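Local structure of sugar ABC transporter, periplasmic sugar-binding protein (Caulobacter crescentus, 4IRX) at residues 118-123 / 199-204; 136-141 / 148-153. The protein binds myo-inositol between its two lobes and, as a periplasmic component of an ABC transporter, probably delivers it for uptake into the cell. All blocks are in the same frame, centred on the assembly; numbering follows the deposited sequence. Where two conformers were deposited one is given.

Coming from the N terminus, the chain runs along helix 113-127, whose residues 118-123 form the first half of contact 1, then straight into strand 132-138 and the loop after it, and on into helix 144-160. Contact 2 (136-141 / 148-153) closes a short loop here, within one beta-alpha-beta unit that ends with strand 164-171. Only later does residue range 199-204 arrive on strand 197-200 to close the long loop of contact 1, with contact 2 lying wholly within it. Strands 132-138 and 197-200 are neighbours in a four-stranded parallel sheet. Both contacts thus tie helices to this sheet, and both reach the same bound inositol.

Contact 1 of 2, residues 118-123 / 199-204; sequences RAMADW and LCLNDD. With INS (1,2,3,4,5,6-hexahydroxy-cyclohexane), chain C.
M120 of helix 113-127 packs onto L199, C200 and L201, where strand 197-200 of a parallel sheet gives way to a ligand-binding turn, as in the alpha/beta lobes of type I periplasmic binding proteins. M120 is a selenomethionine, and its side chain runs from the helix toward the sheet. CB lies alongside one branch of L199, 4.2 Å from its CD2. CG carries the chain onward, and an extended second torsion sends the selenium further along the sheet. There M120 SE rests against the CD1 methyl of L201 at 4.2 Å. The chain then bends at its third torsion (chi3 91°), turning the terminal methyl back toward the strand. M120 CE settles 4.2 Å from L199 CB and touches the backbone carbonyl of the next residue, C200 O, at 3.3 Å. The same methyl, M120 CE, also comes within 3.9 Å of C200 N. The tip therefore reaches the strand backbone itself, in a buried and otherwise largely apolar contact. Other apolar groups complete this layer: M120 and L199 both meet I226 on strand 224-226, while V153 and V150 of helix 144-160 pack against L199 and L201. Beyond L201 the chain reaches the inositol. N202 is the N-cap of helix 203-215: its OD1 accepts a bond from the backbone N of M205, which helps fix the amide. The other end of that amide serves the ligand, with ND2 donating to two adjacent hydroxyls: N202 ND2 lies 3.1 Å from inositol O3 (146° at the hydrogen) and 3.0 Å from inositol O4 (137°).

Contact 2 of 2, residues 136-141 / 148-153; sequences VITNDP and ERVKGV. With INS (1,2,3,4,5,6-hexahydroxy-cyclohexane), chain C.
N139 sets its CG between its own backbone N and carbonyl carbon (chi1 63°), and R149 bends its long chain at the third torsion (chi3 -132°); these torsions bring N139 ND2 to inositol O5 and the R149 guanidinium to O1 and O2. The two side chains cross at about a right angle, yet their flat ends are nearly parallel, with N139 ND2 3.8 Å from R149 NH1. Both of these nitrogens serve the ligand. N139 ND2 donates to inositol O5 at 2.8 Å, almost straight at 174°, and the same hydroxyl gives its proton to D140 OD2 at 2.6 Å. R149 NH2 bonds to inositol O1 at 2.8 Å, an oxygen lying at the guanidinium edge, and R149 NH1 to inositol O2 at 2.9 Å. N113 accepts from R149 NE, and F228 makes a cation-pi contact with R149, both probably steadying the guanidinium. Farther from the pocket, strand 132-138 packs on helix 144-160 within the beta-alpha-beta unit, V136 CG2 sliding past V153 CG1 at 4.1 Å. D140 OD2 also accepts from Q20 NE2 and forms a salt bridge with R97 NH2; these partners probably hold the carboxylate in place beside O5. O5 is thus both acceptor and donor, and O1 and O2 each accept from a different nitrogen of R149, a pattern consistent with reading the positions of these hydroxyls.

Contact 1 of 2, residues 118-123 / 199-204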
loop_
_atom_site.group_PDB
_atom_site.type_symbol
_atom_site.label_atom_id
_atom_site.label_comp_id
_atom_site.label_asym_id
_atom_site.label_seq_id
_atom_site.Cartn_x
_atom_site.Cartn_y
_atom_site.Cartn_z
ATOM N N ARG A 118 -12.221 4.396 3.944
ATOM C CA ARG A 118 -13.441 4.800 4.648
ATOM C C ARG A 118 -13.151 5.170 6.112
ATOM O O ARG A 118 -13.747 6.112 6.641
ATOM C CB ARG A 118 -14.524 3.693 4.545
ATOM C CG ARG A 118 -15.819 4.004 5.274
ATOM C CD ARG A 118 -16.467 5.173 4.623
ATOM N NE ARG A 118 -17.705 5.629 5.272
ATOM C CZ ARG A 118 -18.925 5.491 4.749
ATOM N NH1 ARG A 118 -19.101 4.828 3.603
ATOM N NH2 ARG A 118 -19.979 6.014 5.387
ATOM N N ALA A 119 -12.235 4.459 6.763
ATOM C CA ALA A 119 -11.819 4.815 8.134
ATOM C C ALA A 119 -11.243 6.223 8.221
ATOM O O ALA A 119 -11.519 6.966 9.165
ATOM C CB ALA A 119 -10.792 3.817 8.658
HETATM N N MSE A 120 -10.411 6.573 7.251
HETATM C CA MSE A 120 -9.852 7.942 7.194
HETATM C C MSE A 120 -10.953 8.982 7.068
HETATM O O MSE A 120 -10.962 9.972 7.783
HETATM C CB MSE A 120 -8.937 8.079 5.971
HETATM C CG MSE A 120 -7.766 7.103 5.943
HETATM SE SE MSE A 120 -6.709 7.312 4.311
HETATM C CE MSE A 120 -5.409 8.635 4.946
ATOM N N ALA A 121 -11.871 8.777 6.127
ATOM C CA ALA A 121 -12.954 9.736 5.918
ATOM C C ALA A 121 -13.898 9.789 7.123
ATOM O O ALA A 121 -14.390 10.863 7.472
ATOM C CB ALA A 121 -13.753 9.385 4.621
ATOM N N ASP A 122 -14.160 8.638 7.739
ATOM C CA ASP A 122 -15.050 8.581 8.904
ATOM C C ASP A 122 -14.430 9.368 10.045
ATOM O O ASP A 122 -15.142 10.051 10.786
ATOM C CB ASP A 122 -15.377 7.135 9.333
ATOM C CG ASP A 122 -16.380 6.448 8.415
ATOM O OD1 ASP A 122 -17.023 7.110 7.575
ATOM O OD2 ASP A 122 -16.495 5.204 8.530
ATOM N N TRP A 123 -13.112 9.298 10.171
ATOM C CA TRP A 123 -12.412 10.128 11.139
ATOM C C TRP A 123 -12.653 11.617 10.891
ATOM O O TRP A 123 -12.879 12.397 11.840
ATOM C CB TRP A 123 -10.895 9.812 11.193
ATOM C CG TRP A 123 -10.167 10.693 12.173
ATOM C CD1 TRP A 123 -9.903 10.443 13.485
ATOM C CD2 TRP A 123 -9.652 11.997 11.896
ATOM N NE1 TRP A 123 -9.244 11.521 14.048
ATOM C CE2 TRP A 123 -9.073 12.486 13.088
ATOM C CE3 TRP A 123 -9.618 12.797 10.755
ATOM C CZ2 TRP A 123 -8.467 13.753 13.165
ATOM C CZ3 TRP A 123 -9.008 14.056 10.832
ATOM C CH2 TRP A 123 -8.445 14.510 12.026
ATOM N N LEU A 199 -5.437 14.236 3.714
ATOM C CA LEU A 199 -5.467 12.776 3.769
ATOM C C LEU A 199 -4.460 12.230 2.773
ATOM O O LEU A 199 -4.607 12.420 1.560
ATOM C CB LEU A 199 -6.870 12.249 3.417
ATOM C CG LEU A 199 -8.050 12.560 4.338
ATOM C CD1 LEU A 199 -9.313 11.845 3.883
ATOM C CD2 LEU A 199 -7.735 12.154 5.779
ATOM N N CYS A 200 -3.416 11.586 3.287
ATOM C CA CYS A 200 -2.349 11.061 2.449
ATOM C C CYS A 200 -2.421 9.552 2.458
ATOM O O CYS A 200 -2.479 8.934 3.525
ATOM C CB CYS A 200 -0.997 11.502 2.990
ATOM S SG CYS A 200 -0.778 13.272 2.984
ATOM N N LEU A 201 -2.401 8.962 1.266
ATOM C CA LEU A 201 -2.670 7.539 1.155
ATOM C C LEU A 201 -1.433 6.644 1.349
ATOM O O LEU A 201 -1.481 5.428 1.134
ATOM C CB LEU A 201 -3.443 7.233 -0.134
ATOM C CG LEU A 201 -4.965 7.444 -0.038
ATOM C CD1 LEU A 201 -5.412 8.772 0.542
ATOM C CD2 LEU A 201 -5.567 7.248 -1.406
ATOM N N ASN A 202 -0.318 7.236 1.783
ATOM C CA ASN A 202 0.711 6.477 2.484
ATOM C C ASN A 202 1.496 7.385 3.417
ATOM O O ASN A 202 1.411 8.612 3.322
ATOM C CB ASN A 202 1.608 5.600 1.561
ATOM C CG ASN A 202 2.727 6.357 0.882
ATOM O OD1 ASN A 202 2.884 7.562 1.049
ATOM N ND2 ASN A 202 3.525 5.648 0.107
ATOM N N ASP A 203 2.238 6.778 4.329
ATOM C CA ASP A 203 2.946 7.540 5.366
ATOM C C ASP A 203 4.164 8.262 4.813
ATOM O O ASP A 203 4.492 9.334 5.277
ATOM C CB ASP A 203 3.415 6.633 6.505
ATOM C CG ASP A 203 2.297 6.249 7.459
ATOM O OD1 ASP A 203 1.257 6.966 7.529
ATOM O OD2 ASP A 203 2.499 5.229 8.150
ATOM N N ASP A 204 4.816 7.679 3.816
ATOM C CA ASP A 204 5.973 8.314 3.162
ATOM C C ASP A 204 5.569 9.680 2.591
ATOM O O ASP A 204 6.247 10.690 2.803
ATOM C CB ASP A 204 6.506 7.364 2.066
ATOM C CG ASP A 204 7.961 7.636 1.656
ATOM O OD1 ASP A 204 8.749 8.208 2.444
ATOM O OD2 ASP A 204 8.321 7.248 0.516
HETATM C C1 INS C . 0.876 0.057 -0.063
HETATM C C2 INS C . 1.478 1.065 0.858
HETATM C C3 INS C . 2.590 1.778 0.132
HETATM C C4 INS C . 2.053 2.483 -1.072
HETATM C C5 INS C . 1.488 1.502 -2.029
HETATM C C6 INS C . 0.413 0.669 -1.370
HETATM O O1 INS C . -0.188 -0.606 0.572
HETATM O O2 INS C . 0.493 1.957 1.286
HETATM O O3 INS C . 3.248 2.678 0.990
HETATM O O4 INS C . 3.043 3.253 -1.677
HETATM O O5 INS C . 0.997 2.178 -3.143
HETATM O O6 INS C . -0.157 -0.248 -2.269
#

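Contact 2 of 2, residues 136-141 / 148-153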
loop_
_atom_site.group_PDB
_atom_site.type_symbol
_atom_site.label_atom_id
_atom_site.label_comp_id
_atom_site.label_asym_id
_atom_site.label_seq_id
_atom_site.Cartn_x
_atom_site.Cartn_y
_atom_site.Cartn_z
ATOM N N VAL A 136 -6.814 15.478 -0.756
ATOM C CA VAL A 136 -6.488 14.050 -0.840
ATOM C C VAL A 136 -5.252 13.875 -1.715
ATOM O O VAL A 136 -5.212 14.360 -2.847
ATOM C CB VAL A 136 -7.700 13.213 -1.373
ATOM C CG1 VAL A 136 -7.344 11.697 -1.430
ATOM C CG2 VAL A 136 -8.923 13.476 -0.515
ATOM N N ILE A 137 -4.207 13.268 -1.149
ATOM C CA ILE A 137 -2.964 12.987 -1.873
ATOM C C ILE A 137 -2.855 11.465 -2.038
ATOM O O ILE A 137 -2.756 10.723 -1.060
ATOM C CB ILE A 137 -1.717 13.494 -1.104
ATOM C CG1 ILE A 137 -1.859 14.987 -0.769
ATOM C CG2 ILE A 137 -0.449 13.185 -1.894
ATOM C CD1 ILE A 137 -1.817 15.906 -1.961
ATOM N N THR A 138 -2.916 10.992 -3.280
ATOM C CA THR A 138 -3.059 9.557 -3.540
ATOM C C THR A 138 -1.730 8.850 -3.798
ATOM O O THR A 138 -0.745 9.470 -4.224
ATOM C CB THR A 138 -4.007 9.258 -4.725
ATOM O OG1 THR A 138 -3.354 9.609 -5.963
ATOM C CG2 THR A 138 -5.308 10.040 -4.592
ATOM N N ASN A 139 -1.704 7.556 -3.489
ATOM C CA ASN A 139 -0.561 6.694 -3.782
ATOM C C ASN A 139 -0.627 6.116 -5.205
ATOM O O ASN A 139 -1.639 6.277 -5.887
ATOM C CB ASN A 139 -0.528 5.549 -2.765
ATOM C CG ASN A 139 -1.760 4.655 -2.842
ATOM O OD1 ASN A 139 -2.891 5.141 -2.748
ATOM N ND2 ASN A 139 -1.549 3.331 -2.989
ATOM N N ASP A 140 0.453 5.435 -5.609
ATOM C CA ASP A 140 0.541 4.601 -6.841
ATOM C C ASP A 140 -0.752 4.494 -7.681
ATOM O O ASP A 140 -1.568 3.595 -7.454
ATOM C CB ASP A 140 0.960 3.150 -6.479
ATOM C CG ASP A 140 2.407 3.012 -6.057
ATOM O OD1 ASP A 140 3.323 3.680 -6.615
ATOM O OD2 ASP A 140 2.671 2.176 -5.168
ATOM N N PRO A 141 -0.965 5.423 -8.637
ATOM C CA PRO A 141 -2.306 5.518 -9.233
ATOM C C PRO A 141 -2.844 4.293 -9.962
ATOM O O PRO A 141 -4.064 4.144 -10.009
ATOM C CB PRO A 141 -2.163 6.673 -10.236
ATOM C CG PRO A 141 -1.097 7.523 -9.647
ATOM C CD PRO A 141 -0.125 6.595 -8.951
ATOM N N GLU A 148 -8.962 1.689 -4.529
ATOM C CA GLU A 148 -9.878 1.316 -3.452
ATOM C C GLU A 148 -9.812 2.247 -2.234
ATOM O O GLU A 148 -10.839 2.571 -1.626
ATOM C CB GLU A 148 -9.612 -0.128 -3.030
ATOM C CG GLU A 148 -10.030 -1.122 -4.098
ATOM C CD GLU A 148 -9.535 -2.514 -3.808
ATOM O OE1 GLU A 148 -8.939 -2.712 -2.731
ATOM O OE2 GLU A 148 -9.726 -3.399 -4.666
ATOM N N ARG A 149 -8.615 2.694 -1.873
ATOM C CA ARG A 149 -8.488 3.672 -0.795
ATOM C C ARG A 149 -9.223 4.945 -1.123
ATOM O O ARG A 149 -9.914 5.493 -0.263
ATOM C CB ARG A 149 -7.028 4.032 -0.504
ATOM C CG ARG A 149 -6.456 3.277 0.641
ATOM C CD ARG A 149 -4.948 3.451 0.763
ATOM N NE ARG A 149 -4.388 2.122 0.937
ATOM C CZ ARG A 149 -3.099 1.822 0.890
ATOM N NH1 ARG A 149 -2.208 2.793 0.689
ATOM N NH2 ARG A 149 -2.711 0.562 1.013
ATOM N N VAL A 150 -9.046 5.440 -2.343
ATOM C CA VAL A 150 -9.718 6.631 -2.811
ATOM C C VAL A 150 -11.240 6.438 -2.743
ATOM O O VAL A 150 -11.973 7.310 -2.310
ATOM C CB VAL A 150 -9.249 6.958 -4.253
ATOM C CG1 VAL A 150 -10.221 7.816 -4.939
ATOM C CG2 VAL A 150 -7.894 7.635 -4.211
ATOM N N LYS A 151 -11.700 5.256 -3.187
ATOM C CA LYS A 151 -13.156 4.983 -3.169
ATOM C C LYS A 151 -13.701 5.060 -1.738
ATOM O O LYS A 151 -14.739 5.638 -1.496
ATOM C CB LYS A 151 -13.522 3.631 -3.816
ATOM C CG LYS A 151 -14.971 3.244 -3.505
ATOM C CD LYS A 151 -15.520 2.089 -4.282
ATOM C CE LYS A 151 -17.032 2.048 -4.079
ATOM N NZ LYS A 151 -17.418 1.667 -2.684
ATOM N N GLY A 152 -12.980 4.493 -0.771
ATOM C CA GLY A 152 -13.418 4.510 0.615
ATOM C C GLY A 152 -13.472 5.936 1.180
ATOM O O GLY A 152 -14.403 6.306 1.904
ATOM N N VAL A 153 -12.466 6.748 0.845
ATOM C CA VAL A 153 -12.437 8.172 1.220
ATOM C C VAL A 153 -13.636 8.930 0.632
ATOM O O VAL A 153 -14.353 9.634 1.337
ATOM C CB VAL A 153 -11.130 8.842 0.772
ATOM C CG1 VAL A 153 -11.216 10.356 0.888
ATOM C CG2 VAL A 153 -9.950 8.307 1.579
HETATM C C1 INS C . 0.876 0.057 -0.063
HETATM C C2 INS C . 1.478 1.065 0.858
HETATM C C3 INS C . 2.590 1.778 0.132
HETATM C C4 INS C . 2.053 2.483 -1.072
HETATM C C5 INS C . 1.488 1.502 -2.029
HETATM C C6 INS C . 0.413 0.669 -1.370
HETATM O O1 INS C . -0.188 -0.606 0.572
HETATM O O2 INS C . 0.493 1.957 1.286
HETATM O O3 INS C . 3.248 2.678 0.990
HETATM O O4 INS C . 3.043 3.253 -1.677
HETATM O O5 INS C . 0.997 2.178 -3.143
HETATM O O6 INS C . -0.157 -0.248 -2.269
#